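Local coordinates for protein vestitone reductase (Medicago sativa, PDB 2P4H) that catalyses the NADPH-dependent, stereospecific reduction of (3R)-vestitone to DMI, the penultimate step in the biosynthesis of the phytoalexin medicarpin, at residues Val227-Arg232 with Phe299-Thr304; Phe222-Val227 with Glu306-Asp311; Lys1-Val6 with Ser27-Ile32; Val76-Thr81 with Lys115-Phe120. One frame throughout, in Å; residues are numbered along the deposited sequence.

Contact 1: Val227-Arg232 with Phe299-Thr304; sequences VDDVAR and FDFKYT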
loop_
_atom_site.group_PDB
_atom_site.type_symbol
_atom_site.label_atom_id
_atom_site.label_comp_id
_atom_site.label_asym_id
_atom_site.label_seq_id
_atom_site.Cartn_x
_atom_site.Cartn_y
_atom_site.Cartn_z
ATOM N N VAL A 227 7.767 -3.032 -2.439
ATOM C CA VAL A 227 6.550 -3.808 -2.241
ATOM C C VAL A 227 6.751 -5.073 -1.405
ATOM O O VAL A 227 5.877 -5.439 -0.619
ATOM C CB VAL A 227 5.892 -4.179 -3.600
ATOM C CG1 VAL A 227 6.749 -5.180 -4.356
ATOM C CG2 VAL A 227 4.491 -4.734 -3.368
ATOM N N ASP A 228 7.890 -5.746 -1.553
ATOM C CA ASP A 228 8.089 -6.956 -0.767
ATOM C C ASP A 228 8.343 -6.636 0.704
ATOM O O ASP A 228 8.072 -7.466 1.578
ATOM C CB ASP A 228 9.218 -7.819 -1.336
ATOM C CG ASP A 228 9.155 -9.248 -0.826
ATOM O OD1 ASP A 228 8.069 -9.857 -0.921
ATOM O OD2 ASP A 228 10.180 -9.763 -0.327
ATOM N N ASP A 229 8.872 -5.450 0.997
ATOM C CA ASP A 229 9.049 -5.094 2.398
ATOM C C ASP A 229 7.664 -4.817 2.987
ATOM O O ASP A 229 7.442 -5.034 4.177
ATOM C CB ASP A 229 9.967 -3.880 2.571
ATOM C CG ASP A 229 11.430 -4.276 2.727
ATOM O OD1 ASP A 229 11.692 -5.329 3.350
ATOM O OD2 ASP A 229 12.314 -3.535 2.252
ATOM N N VAL A 230 6.726 -4.350 2.162
ATOM C CA VAL A 230 5.376 -4.112 2.665
ATOM C C VAL A 230 4.751 -5.463 3.020
ATOM O O VAL A 230 4.092 -5.596 4.051
ATOM C CB VAL A 230 4.482 -3.396 1.627
ATOM C CG1 VAL A 230 3.062 -3.268 2.173
ATOM C CG2 VAL A 230 5.038 -2.014 1.327
ATOM N N ALA A 231 4.961 -6.466 2.169
ATOM C CA ALA A 231 4.423 -7.797 2.436
ATOM C C ALA A 231 5.085 -8.346 3.699
ATOM O O ALA A 231 4.422 -8.923 4.558
ATOM C CB ALA A 231 4.683 -8.726 1.248
ATOM N N ARG A 232 6.398 -8.158 3.811
ATOM C CA ARG A 232 7.124 -8.628 4.987
ATOM C C ARG A 232 6.615 -7.941 6.257
ATOM O O ARG A 232 6.506 -8.575 7.304
ATOM C CB ARG A 232 8.628 -8.385 4.822
ATOM C CG ARG A 232 9.286 -9.289 3.783
ATOM C CD ARG A 232 10.789 -9.036 3.635
ATOM N NE ARG A 232 11.522 -9.313 4.869
ATOM C CZ ARG A 232 11.900 -8.390 5.746
ATOM N NH1 ARG A 232 11.632 -7.110 5.531
ATOM N NH2 ARG A 232 12.528 -8.749 6.859
ATOM N N PHE A 299 10.911 -4.574 13.393
ATOM C CA PHE A 299 10.877 -4.919 11.976
ATOM C C PHE A 299 12.152 -4.443 11.289
ATOM O O PHE A 299 12.659 -3.366 11.583
ATOM C CB PHE A 299 9.672 -4.266 11.293
ATOM C CG PHE A 299 9.586 -4.559 9.820
ATOM C CD1 PHE A 299 9.293 -5.843 9.369
ATOM C CD2 PHE A 299 9.824 -3.556 8.882
ATOM C CE1 PHE A 299 9.238 -6.124 8.002
ATOM C CE2 PHE A 299 9.771 -3.831 7.510
ATOM C CZ PHE A 299 9.477 -5.116 7.073
ATOM N N ASP A 300 12.666 -5.253 10.372
ATOM C CA ASP A 300 13.873 -4.893 9.638
ATOM C C ASP A 300 13.585 -4.900 8.147
ATOM O O ASP A 300 13.077 -5.888 7.615
ATOM C CB ASP A 300 15.005 -5.883 9.931
ATOM C CG ASP A 300 15.454 -5.848 11.378
ATOM O OD1 ASP A 300 14.647 -6.199 12.263
ATOM O OD2 ASP A 300 16.617 -5.469 11.630
ATOM N N PHE A 301 13.898 -3.796 7.477
ATOM C CA PHE A 301 13.693 -3.718 6.039
ATOM C C PHE A 301 14.772 -4.532 5.339
ATOM O O PHE A 301 15.945 -4.491 5.716
ATOM C CB PHE A 301 13.719 -2.267 5.558
ATOM C CG PHE A 301 12.470 -1.507 5.895
ATOM C CD1 PHE A 301 12.306 -0.925 7.146
ATOM C CD2 PHE A 301 11.425 -1.439 4.980
ATOM C CE1 PHE A 301 11.111 -0.288 7.485
ATOM C CE2 PHE A 301 10.226 -0.807 5.307
ATOM C CZ PHE A 301 10.068 -0.232 6.561
ATOM N N LYS A 302 14.360 -5.267 4.313
ATOM C CA LYS A 302 15.257 -6.136 3.561
ATOM C C LYS A 302 15.850 -5.526 2.293
ATOM O O LYS A 302 16.975 -5.857 1.909
ATOM C CB LYS A 302 14.501 -7.417 3.197
ATOM C CG LYS A 302 15.246 -8.373 2.276
ATOM C CD LYS A 302 14.420 -9.623 2.017
ATOM C CE LYS A 302 15.123 -10.571 1.055
ATOM N NZ LYS A 302 14.333 -11.809 0.817
ATOM N N TYR A 303 15.115 -4.617 1.662
ATOM C CA TYR A 303 15.554 -4.031 0.402
ATOM C C TYR A 303 16.081 -2.605 0.430
ATOM O O TYR A 303 15.684 -1.789 1.258
ATOM C CB TYR A 303 14.405 -4.125 -0.599
ATOM C CG TYR A 303 13.898 -5.533 -0.766
ATOM C CD1 TYR A 303 14.537 -6.423 -1.629
ATOM C CD2 TYR A 303 12.804 -5.994 -0.037
ATOM C CE1 TYR A 303 14.096 -7.734 -1.764
ATOM C CE2 TYR A 303 12.356 -7.308 -0.161
ATOM C CZ TYR A 303 13.007 -8.171 -1.027
ATOM O OH TYR A 303 12.564 -9.464 -1.163
ATOM N N THR A 304 16.978 -2.321 -0.509
ATOM C CA THR A 304 17.567 -1.001 -0.650
ATOM C C THR A 304 16.831 -0.250 -1.754
ATOM O O THR A 304 16.025 -0.831 -2.489
ATOM C CB THR A 304 19.043 -1.094 -1.069
ATOM O OG1 THR A 304 19.123 -1.708 -2.364
ATOM C CG2 THR A 304 19.838 -1.923 -0.067
HETATM O O HOH W 1 11.278 -11.922 0.710
#
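Phe299 lays the CZ corner of its ring 3.3 Å from Arg232 NH1, ring and guanidinium planes turned 34° apart, while the same CZ also reaches the backbone O of Asp229. Asp300 O lies in the guanidinium plane and takes end-on bonds from Arg232 NH1 (2.8 Å) and NH2 (3.0 Å), a bend at chi3 (62°) helping to bring the group there. Phe301 turns its ring edge to Asp229, CD2 standing 3.6 Å from OD2. The Asp229 carboxylate receives two successive backbone amides on its syn sides, Lys302 N on OD1 at 2.8 Å and Tyr303 N on OD2 at 3.1 Å; Arg232 NH1 forms a salt bridge to OD1. Lys302 CB lies over one guanidinium face, toward its rim. Tyr303 OH gives a short 2.5 Å bond to the anti side of Asp228 OD2, 31° out of the carboxylate plane; water 1 links OD2 to Lys302 NZ. Asp229, on the first turn of helix 227-239, which packs on helix 12-23 of the Rossmann fold, thus binds the loop before helix 305-319.

Contact 2: Phe222-Val227 with Glu306-Asp311; sequences FHMVHV and EDMFDD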
loop_
_atom_site.group_PDB
_atom_site.type_symbol
_atom_site.label_atom_id
_atom_site.label_comp_id
_atom_site.label_asym_id
_atom_site.label_seq_id
_atom_site.Cartn_x
_atom_site.Cartn_y
_atom_site.Cartn_z
ATOM N N PHE A 222 10.054 11.912 -3.591
ATOM C CA PHE A 222 9.188 10.764 -3.355
ATOM C C PHE A 222 9.411 9.986 -2.067
ATOM O O PHE A 222 10.548 9.597 -1.780
ATOM C CB PHE A 222 9.375 9.729 -4.481
ATOM C CG PHE A 222 9.110 10.239 -5.874
ATOM C CD1 PHE A 222 7.977 9.823 -6.562
ATOM C CD2 PHE A 222 10.018 11.073 -6.523
ATOM C CE1 PHE A 222 7.749 10.220 -7.879
ATOM C CE2 PHE A 222 9.796 11.477 -7.849
ATOM C CZ PHE A 222 8.658 11.045 -8.520
ATOM N N HIS A 223 8.353 9.759 -1.287
ATOM C CA HIS A 223 8.502 8.864 -0.142
ATOM C C HIS A 223 8.207 7.510 -0.809
ATOM O O HIS A 223 7.269 7.389 -1.609
ATOM C CB HIS A 223 7.557 9.182 1.047
ATOM C CG HIS A 223 6.210 9.735 0.687
ATOM N ND1 HIS A 223 5.661 10.801 1.369
ATOM C CD2 HIS A 223 5.251 9.305 -0.169
ATOM C CE1 HIS A 223 4.423 11.001 0.954
ATOM N NE2 HIS A 223 4.149 10.107 0.020
ATOM N N MET A 224 9.031 6.504 -0.519
ATOM C CA MET A 224 8.903 5.203 -1.178
ATOM C C MET A 224 9.182 3.995 -0.289
ATOM O O MET A 224 9.772 4.122 0.786
ATOM C CB MET A 224 9.875 5.153 -2.369
ATOM C CG MET A 224 9.892 6.410 -3.244
ATOM S SD MET A 224 11.094 6.328 -4.595
ATOM C CE MET A 224 10.209 5.266 -5.725
ATOM N N VAL A 225 8.763 2.823 -0.767
ATOM C CA VAL A 225 8.983 1.554 -0.071
ATOM C C VAL A 225 8.953 0.421 -1.096
ATOM O O VAL A 225 8.273 0.519 -2.114
ATOM C CB VAL A 225 7.897 1.289 1.017
ATOM C CG1 VAL A 225 6.531 1.077 0.371
ATOM C CG2 VAL A 225 8.285 0.080 1.862
ATOM N N HIS A 226 9.711 -0.640 -0.831
ATOM C CA HIS A 226 9.744 -1.800 -1.719
ATOM C C HIS A 226 8.498 -2.630 -1.403
ATOM O O HIS A 226 8.204 -2.900 -0.237
ATOM C CB HIS A 226 11.008 -2.628 -1.456
ATOM C CG HIS A 226 11.262 -3.691 -2.481
ATOM N ND1 HIS A 226 10.390 -4.734 -2.707
ATOM C CD2 HIS A 226 12.294 -3.868 -3.340
ATOM C CE1 HIS A 226 10.875 -5.510 -3.661
ATOM N NE2 HIS A 226 12.029 -5.006 -4.062
ATOM N N VAL A 227 7.767 -3.032 -2.439
ATOM C CA VAL A 227 6.550 -3.808 -2.241
ATOM C C VAL A 227 6.751 -5.073 -1.405
ATOM O O VAL A 227 5.877 -5.439 -0.619
ATOM C CB VAL A 227 5.892 -4.179 -3.600
ATOM C CG1 VAL A 227 6.749 -5.180 -4.356
ATOM C CG2 VAL A 227 4.491 -4.734 -3.368
ATOM N N GLU A 306 18.147 0.842 -4.401
ATOM C CA GLU A 306 18.600 0.265 -5.661
ATOM C C GLU A 306 17.814 -1.005 -5.998
ATOM O O GLU A 306 17.438 -1.215 -7.154
ATOM C CB GLU A 306 20.105 -0.026 -5.601
ATOM C CG GLU A 306 20.966 1.231 -5.474
ATOM C CD GLU A 306 21.343 1.573 -4.036
ATOM O OE1 GLU A 306 20.474 1.520 -3.136
ATOM O OE2 GLU A 306 22.523 1.915 -3.806
ATOM N N ASP A 307 17.554 -1.843 -4.994
ATOM C CA ASP A 307 16.790 -3.075 -5.206
ATOM C C ASP A 307 15.390 -2.742 -5.706
ATOM O O ASP A 307 14.867 -3.379 -6.621
ATOM C CB ASP A 307 16.620 -3.873 -3.907
ATOM C CG ASP A 307 17.922 -4.405 -3.355
ATOM O OD1 ASP A 307 18.850 -4.684 -4.144
ATOM O OD2 ASP A 307 17.998 -4.569 -2.118
ATOM N N MET A 308 14.779 -1.746 -5.073
ATOM C CA MET A 308 13.430 -1.320 -5.423
ATOM C C MET A 308 13.320 -0.892 -6.885
ATOM O O MET A 308 12.435 -1.354 -7.613
ATOM C CB MET A 308 13.012 -0.177 -4.500
ATOM C CG MET A 308 11.636 0.391 -4.785
ATOM S SD MET A 308 11.294 1.822 -3.749
ATOM C CE MET A 308 12.551 2.956 -4.325
ATOM N N PHE A 309 14.211 -0.005 -7.314
ATOM C CA PHE A 309 14.191 0.455 -8.694
ATOM C C PHE A 309 14.537 -0.665 -9.668
ATOM O O PHE A 309 13.921 -0.769 -10.726
ATOM C CB PHE A 309 15.156 1.631 -8.890
ATOM C CG PHE A 309 14.597 2.957 -8.447
ATOM C CD1 PHE A 309 13.546 3.549 -9.145
ATOM C CD2 PHE A 309 15.101 3.602 -7.323
ATOM C CE1 PHE A 309 13.001 4.767 -8.727
ATOM C CE2 PHE A 309 14.563 4.821 -6.895
ATOM C CZ PHE A 309 13.510 5.402 -7.601
ATOM N N ASP A 310 15.505 -1.510 -9.323
ATOM C CA ASP A 310 15.873 -2.579 -10.242
ATOM C C ASP A 310 14.763 -3.599 -10.422
ATOM O O ASP A 310 14.501 -4.037 -11.543
ATOM C CB ASP A 310 17.146 -3.297 -9.795
ATOM C CG ASP A 310 17.720 -4.167 -10.896
ATOM O OD1 ASP A 310 18.096 -3.607 -11.950
ATOM O OD2 ASP A 310 17.781 -5.401 -10.718
ATOM N N ASP A 311 14.111 -3.986 -9.329
ATOM C CA ASP A 311 13.031 -4.958 -9.431
ATOM C C ASP A 311 11.904 -4.415 -10.302
ATOM O O ASP A 311 11.351 -5.135 -11.131
ATOM C CB ASP A 311 12.501 -5.341 -8.043
ATOM C CG ASP A 311 13.431 -6.292 -7.308
ATOM O OD1 ASP A 311 14.226 -6.977 -7.985
ATOM O OD2 ASP A 311 13.362 -6.375 -6.063
#
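With chi1 at -169° the His226 ring points away from its own backbone N, which brings the imidazole against the first turns of helix 305-319; on that helix Met308 takes the same extended start and bends only at its last torsion, sending CE back to Met224. The arrangement is strand-on-helix packing: the end of strand 219-226, part of a mixed sheet separate from the parallel Rossmann sheet, meets the helix at 75°, the short axes 8.2 Å apart. Its apolar half is a methionine pair with an aromatic neighbour. Met224 CE touches Met308 CE at 3.6 Å, the two chains crossing at about a right angle, and lies 3.8 Å from Phe309 CZ. Met224 SD sits obliquely to the Phe309 ring, a Met-aromatic contact with 5.0 Å between sulfur and ring centroid. Met308 also touches Val191 of the adjoining strand. At the polar end the imidazole is held through both nitrogens: ND1 caps the backbone N of Asp228 at the start of helix 227-239, and NE2 faces Asp311. A leucine in place of His226 would probably leave the Asp311 carboxylate without this donor and the helix start without its cap. Tyr303 stacks on the imidazole, whose CD2 packs 3.5 Å from Met308 CA. NE2 donates a hydrogen bond to the anti lone pair of Asp311 OD2 at 2.8 Å, exactly in the ring plane, with the carboxylate turned 89° to the ring.

Contact 3: Lys1-Val6 with Ser27-Ile32; sequences KGRVCV and SVNTTI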
loop_
_atom_site.group_PDB
_atom_site.type_symbol
_atom_site.label_atom_id
_atom_site.label_comp_id
_atom_site.label_asym_id
_atom_site.label_seq_id
_atom_site.Cartn_x
_atom_site.Cartn_y
_atom_site.Cartn_z
ATOM N N LYS A 1 1.088 -22.234 8.479
ATOM C CA LYS A 1 1.156 -21.268 9.612
ATOM C C LYS A 1 -0.208 -20.649 9.893
ATOM O O LYS A 1 -0.353 -19.823 10.795
ATOM C CB LYS A 1 2.168 -20.170 9.294
ATOM C CG LYS A 1 3.572 -20.695 9.050
ATOM C CD LYS A 1 4.532 -19.574 8.704
ATOM C CE LYS A 1 5.932 -20.117 8.476
ATOM N NZ LYS A 1 6.896 -19.046 8.098
ATOM N N GLY A 2 -1.207 -21.049 9.116
ATOM C CA GLY A 2 -2.542 -20.517 9.307
ATOM C C GLY A 2 -3.104 -19.897 8.046
ATOM O O GLY A 2 -2.401 -19.740 7.048
ATOM N N ARG A 3 -4.382 -19.538 8.094
ATOM C CA ARG A 3 -5.049 -18.942 6.948
ATOM C C ARG A 3 -5.232 -17.439 7.124
ATOM O O ARG A 3 -5.608 -16.967 8.196
ATOM C CB ARG A 3 -6.406 -19.619 6.738
ATOM C CG ARG A 3 -7.115 -19.223 5.460
ATOM C CD ARG A 3 -8.155 -20.262 5.090
ATOM N NE ARG A 3 -7.536 -21.568 4.871
ATOM C CZ ARG A 3 -8.210 -22.687 4.629
ATOM N NH1 ARG A 3 -9.535 -22.671 4.574
ATOM N NH2 ARG A 3 -7.557 -23.827 4.448
ATOM N N VAL A 4 -4.953 -16.691 6.064
ATOM C CA VAL A 4 -5.097 -15.241 6.097
ATOM C C VAL A 4 -6.032 -14.791 4.981
ATOM O O VAL A 4 -5.921 -15.254 3.846
ATOM C CB VAL A 4 -3.728 -14.539 5.915
ATOM C CG1 VAL A 4 -3.912 -13.027 5.862
ATOM C CG2 VAL A 4 -2.799 -14.914 7.060
ATOM N N CYS A 5 -6.964 -13.901 5.310
ATOM C CA CYS A 5 -7.892 -13.381 4.312
ATOM C C CYS A 5 -7.349 -12.055 3.795
ATOM O O CYS A 5 -7.102 -11.134 4.577
ATOM C CB CYS A 5 -9.282 -13.165 4.916
ATOM S SG CYS A 5 -10.500 -12.557 3.715
ATOM N N VAL A 6 -7.172 -11.970 2.481
ATOM C CA VAL A 6 -6.654 -10.770 1.829
ATOM C C VAL A 6 -7.703 -10.190 0.887
ATOM O O VAL A 6 -8.157 -10.875 -0.026
ATOM C CB VAL A 6 -5.401 -11.095 0.977
ATOM C CG1 VAL A 6 -4.858 -9.826 0.335
ATOM C CG2 VAL A 6 -4.330 -11.755 1.833
ATOM N N SER A 27 -1.894 -20.225 4.183
ATOM C CA SER A 27 -2.948 -20.557 3.239
ATOM C C SER A 27 -3.647 -19.209 3.065
ATOM O O SER A 27 -3.554 -18.345 3.944
ATOM C CB SER A 27 -3.898 -21.621 3.805
ATOM O OG SER A 27 -4.394 -21.276 5.084
ATOM N N VAL A 28 -4.342 -19.017 1.951
ATOM C CA VAL A 28 -4.972 -17.728 1.690
ATOM C C VAL A 28 -6.401 -17.743 1.165
ATOM O O VAL A 28 -6.737 -18.510 0.265
ATOM C CB VAL A 28 -4.119 -16.925 0.676
ATOM C CG1 VAL A 28 -4.750 -15.569 0.404
ATOM C CG2 VAL A 28 -2.703 -16.767 1.202
ATOM N N ASN A 29 -7.230 -16.882 1.747
ATOM C CA ASN A 29 -8.611 -16.693 1.315
ATOM C C ASN A 29 -8.555 -15.295 0.721
ATOM O O ASN A 29 -7.907 -14.414 1.286
ATOM C CB ASN A 29 -9.582 -16.677 2.499
ATOM C CG ASN A 29 -9.918 -18.061 3.015
ATOM O OD1 ASN A 29 -10.603 -18.198 4.033
ATOM N ND2 ASN A 29 -9.455 -19.091 2.319
ATOM N N THR A 30 -9.211 -15.073 -0.409
ATOM C CA THR A 30 -9.178 -13.744 -0.996
ATOM C C THR A 30 -10.491 -13.339 -1.646
ATOM O O THR A 30 -11.263 -14.184 -2.116
ATOM C CB THR A 30 -8.030 -13.621 -2.042
ATOM O OG1 THR A 30 -7.876 -12.249 -2.434
ATOM C CG2 THR A 30 -8.336 -14.455 -3.282
ATOM N N THR A 31 -10.745 -12.035 -1.631
ATOM C CA THR A 31 -11.919 -11.448 -2.257
ATOM C C THR A 31 -11.314 -10.478 -3.268
ATOM O O THR A 31 -10.271 -9.869 -3.001
ATOM C CB THR A 31 -12.816 -10.699 -1.235
ATOM O OG1 THR A 31 -12.074 -9.652 -0.599
ATOM C CG2 THR A 31 -13.324 -11.662 -0.179
ATOM N N ILE A 32 -11.938 -10.355 -4.432
ATOM C CA ILE A 32 -11.405 -9.485 -5.473
ATOM C C ILE A 32 -12.429 -8.533 -6.076
ATOM O O ILE A 32 -13.637 -8.716 -5.924
ATOM C CB ILE A 32 -10.788 -10.324 -6.617
ATOM C CG1 ILE A 32 -11.882 -11.135 -7.317
ATOM C CG2 ILE A 32 -9.733 -11.273 -6.059
ATOM C CD1 ILE A 32 -11.384 -11.973 -8.478
HETATM O O HOH W 2 -2.502 -23.033 6.649
#
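The Arg3 side chain reaches across to Ser27 and Asn29 on the neighbouring strand. Its CB lies 3.1 Å from Ser27 OG, and CG passes between that hydroxyl and the Asn29 amide carbon. CD then rests against the Asn29 amide group, whose plane is 59° from that of the guanidinium. A bend at chi3 (-61°) turns NE back to Ser27, where it donates to OG over 3.2 Å, the oxygen lying in the guanidinium plane. At the tip CZ and NH2 stay near the same hydroxyl, NH2 4.1 Å from Ser27 OG. Water 2 also bonds Ser27 OG. The backbones form a parallel ladder pairing Arg3 with Ser27, Val4 with Val28, Cys5 with Asn29 and Val6 with Thr30. Val4 is bracketed by two rungs, its N bonding to Ser27 O and its O receiving Asn29 N, both at 3.0 Å; Val6 N continues the ladder to Asn29 O at 2.8 Å. Val6 O is gripped from opposite faces of its plane, by Thr30 OG1 at 2.8 Å and by Thr31 N at 3.3 Å. On the face carrying Val4, Val6, Val28 and Thr30, Val6 CG2 meets Val28 CG1 and helix 12-23 covers the valines through Leu21. Cys5, on the other face, packs on helix 69-72. Strand 3-7, helix 12-23 and strand 27-31 form the first beta-alpha-beta unit of a Rossmann fold; Thr30 touches Gly9 of the glycine-rich turn predicted to bind NADP(+).

Contact 4: Val76-Thr81 with Lys115-Phe120; sequences VGIFHT and KTVKRF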
loop_
_atom_site.group_PDB
_atom_site.type_symbol
_atom_site.label_atom_id
_atom_site.label_comp_id
_atom_site.label_asym_id
_atom_site.label_seq_id
_atom_site.Cartn_x
_atom_site.Cartn_y
_atom_site.Cartn_z
ATOM N N VAL A 76 -6.430 -16.507 10.823
ATOM C CA VAL A 76 -5.630 -15.975 11.920
ATOM C C VAL A 76 -5.342 -14.498 11.679
ATOM O O VAL A 76 -4.962 -13.770 12.591
ATOM C CB VAL A 76 -4.292 -16.740 12.065
ATOM C CG1 VAL A 76 -4.566 -18.201 12.383
ATOM C CG2 VAL A 76 -3.474 -16.618 10.787
ATOM N N GLY A 77 -5.529 -14.059 10.438
ATOM C CA GLY A 77 -5.292 -12.666 10.117
ATOM C C GLY A 77 -6.124 -12.193 8.943
ATOM O O GLY A 77 -6.566 -12.994 8.117
ATOM N N ILE A 78 -6.350 -10.884 8.891
ATOM C CA ILE A 78 -7.094 -10.257 7.808
ATOM C C ILE A 78 -6.268 -9.069 7.337
ATOM O O ILE A 78 -5.920 -8.192 8.137
ATOM C CB ILE A 78 -8.479 -9.730 8.267
ATOM C CG1 ILE A 78 -9.382 -10.894 8.687
ATOM C CG2 ILE A 78 -9.135 -8.940 7.136
ATOM C CD1 ILE A 78 -10.688 -10.445 9.341
ATOM N N PHE A 79 -5.932 -9.059 6.052
ATOM C CA PHE A 79 -5.174 -7.963 5.458
ATOM C C PHE A 79 -6.143 -7.263 4.514
ATOM O O PHE A 79 -6.434 -7.759 3.421
ATOM C CB PHE A 79 -3.966 -8.478 4.664
ATOM C CG PHE A 79 -2.928 -9.199 5.495
ATOM C CD1 PHE A 79 -2.956 -9.157 6.887
ATOM C CD2 PHE A 79 -1.903 -9.905 4.870
ATOM C CE1 PHE A 79 -1.977 -9.808 7.644
ATOM C CE2 PHE A 79 -0.921 -10.558 5.616
ATOM C CZ PHE A 79 -0.958 -10.509 7.004
ATOM N N HIS A 80 -6.655 -6.117 4.946
ATOM C CA HIS A 80 -7.610 -5.365 4.149
ATOM C C HIS A 80 -6.889 -4.333 3.286
ATOM O O HIS A 80 -6.557 -3.240 3.754
ATOM C CB HIS A 80 -8.627 -4.680 5.068
ATOM C CG HIS A 80 -9.809 -4.126 4.340
ATOM N ND1 HIS A 80 -10.671 -3.204 4.892
ATOM C CD2 HIS A 80 -10.276 -4.383 3.096
ATOM C CE1 HIS A 80 -11.618 -2.914 4.016
ATOM N NE2 HIS A 80 -11.401 -3.617 2.919
ATOM N N THR A 81 -6.659 -4.688 2.022
ATOM C CA THR A 81 -5.951 -3.818 1.080
ATOM C C THR A 81 -6.865 -3.174 0.040
ATOM O O THR A 81 -6.425 -2.324 -0.737
ATOM C CB THR A 81 -4.867 -4.596 0.296
ATOM O OG1 THR A 81 -5.474 -5.279 -0.812
ATOM C CG2 THR A 81 -4.186 -5.622 1.192
ATOM N N LYS A 115 -13.254 -15.872 16.493
ATOM C CA LYS A 115 -12.606 -16.776 17.433
ATOM C C LYS A 115 -11.156 -17.061 17.059
ATOM O O LYS A 115 -10.435 -17.695 17.829
ATOM C CB LYS A 115 -13.358 -18.107 17.487
ATOM C CG LYS A 115 -14.824 -18.002 17.863
ATOM C CD LYS A 115 -15.493 -19.369 17.793
ATOM C CE LYS A 115 -16.962 -19.294 18.172
ATOM N NZ LYS A 115 -17.623 -20.625 18.075
ATOM N N THR A 116 -10.719 -16.583 15.897
ATOM C CA THR A 116 -9.361 -16.876 15.448
ATOM C C THR A 116 -8.473 -15.731 14.957
ATOM O O THR A 116 -7.249 -15.850 14.992
ATOM C CB THR A 116 -9.397 -17.934 14.336
ATOM O OG1 THR A 116 -10.260 -17.487 13.283
ATOM C CG2 THR A 116 -9.924 -19.258 14.874
ATOM N N VAL A 117 -9.064 -14.637 14.489
ATOM C CA VAL A 117 -8.253 -13.528 13.988
ATOM C C VAL A 117 -7.451 -12.847 15.098
ATOM O O VAL A 117 -8.022 -12.343 16.067
ATOM C CB VAL A 117 -9.125 -12.470 13.273
ATOM C CG1 VAL A 117 -8.272 -11.269 12.885
ATOM C CG2 VAL A 117 -9.765 -13.076 12.030
ATOM N N LYS A 118 -6.128 -12.835 14.952
ATOM C CA LYS A 118 -5.267 -12.212 15.952
ATOM C C LYS A 118 -4.832 -10.802 15.559
ATOM O O LYS A 118 -4.432 -10.013 16.413
ATOM C CB LYS A 118 -4.042 -13.091 16.239
ATOM C CG LYS A 118 -3.159 -13.418 15.050
ATOM C CD LYS A 118 -2.021 -14.335 15.489
ATOM C CE LYS A 118 -1.076 -14.662 14.347
ATOM N NZ LYS A 118 0.031 -15.546 14.804
ATOM N N ARG A 119 -4.904 -10.486 14.272
ATOM C CA ARG A 119 -4.552 -9.147 13.819
ATOM C C ARG A 119 -5.278 -8.781 12.530
ATOM O O ARG A 119 -5.391 -9.596 11.611
ATOM C CB ARG A 119 -3.043 -9.006 13.589
ATOM C CG ARG A 119 -2.602 -7.552 13.402
ATOM C CD ARG A 119 -2.332 -6.853 14.730
ATOM N NE ARG A 119 -0.939 -7.034 15.132
ATOM C CZ ARG A 119 -0.348 -6.408 16.147
ATOM N NH1 ARG A 119 -1.020 -5.547 16.898
ATOM N NH2 ARG A 119 0.937 -6.622 16.386
ATOM N N PHE A 120 -5.774 -7.549 12.489
ATOM C CA PHE A 120 -6.458 -6.994 11.324
ATOM C C PHE A 120 -5.534 -5.877 10.855
ATOM O O PHE A 120 -5.278 -4.930 11.599
ATOM C CB PHE A 120 -7.825 -6.423 11.728
ATOM C CG PHE A 120 -8.614 -5.847 10.583
ATOM C CD1 PHE A 120 -8.301 -4.596 10.061
ATOM C CD2 PHE A 120 -9.675 -6.560 10.024
ATOM C CE1 PHE A 120 -9.032 -4.062 9.001
ATOM C CE2 PHE A 120 -10.410 -6.036 8.966
ATOM C CZ PHE A 120 -10.091 -4.784 8.452
#
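Ile78 and Phe120 meet through Ile78 CG2, which lies 3.7 Å from Phe120 CE2, while the ring's CZ touches His80 CB at the same distance. Phe120 has CG anti to the backbone N (chi1 -179°), carrying the ring beside the two residues of strand 77-80 on this face, with its long direction like that of His80. Ile78 CD1 meets Val117 CG2 at 3.9 Å, the two side chains crossing at about a right angle. An alanine at Phe120 is likely to open a gap between Ile78 and His80, leaving both without the ring that packs against them. Two backbone bonds hold this pairing. Ile78 N donates to Arg119 O at 3.2 Å and Lys118 N to Val76 O at 2.8 Å; Lys118 CG packs against the latter oxygen. The touching parts run 27° apart, and strands 77-80 and 119-125 are neighbours in the central parallel sheet of the Rossmann fold, where a crossover through helix 95-111 joins them. That helix backs the apolar group: Ile107 lies against Ile78 and His80, Leu108 against Phe120, and Cys111 against Val117. Farther out, Thr116 OG1 is hydrogen-bonded to Cys75 O. Arg119 leaves on the opposite face from Phe120 and Ile78, forms a salt bridge with Asp181 and donates to the backbone oxygens of Leu237 and Val242, near the end of helix 227-239.

Contacts 3 and 4 belong to one parallel sheet and touch where strands 3-7 and 77-80 run side by side, Arg3 O lying 2.8 Å from Val76 N. Both rest on backbone bonds between parallel neighbours, with apolar side chains under helices; contact 3 is largely buried, contact 4 grades to surface at Thr116 and Lys118. Contacts 1 and 2 instead join strand 219-226 and helix 227-239, consecutive in the chain and sharing Val227, to the segment from Phe299 to Asp311. There side chains make the polar links, carboxylates foremost: contact 1 is partly exposed and rich in charge, contact 2 is buried around methionines. Centres of contacts 2 and 4 are about 27 Å apart.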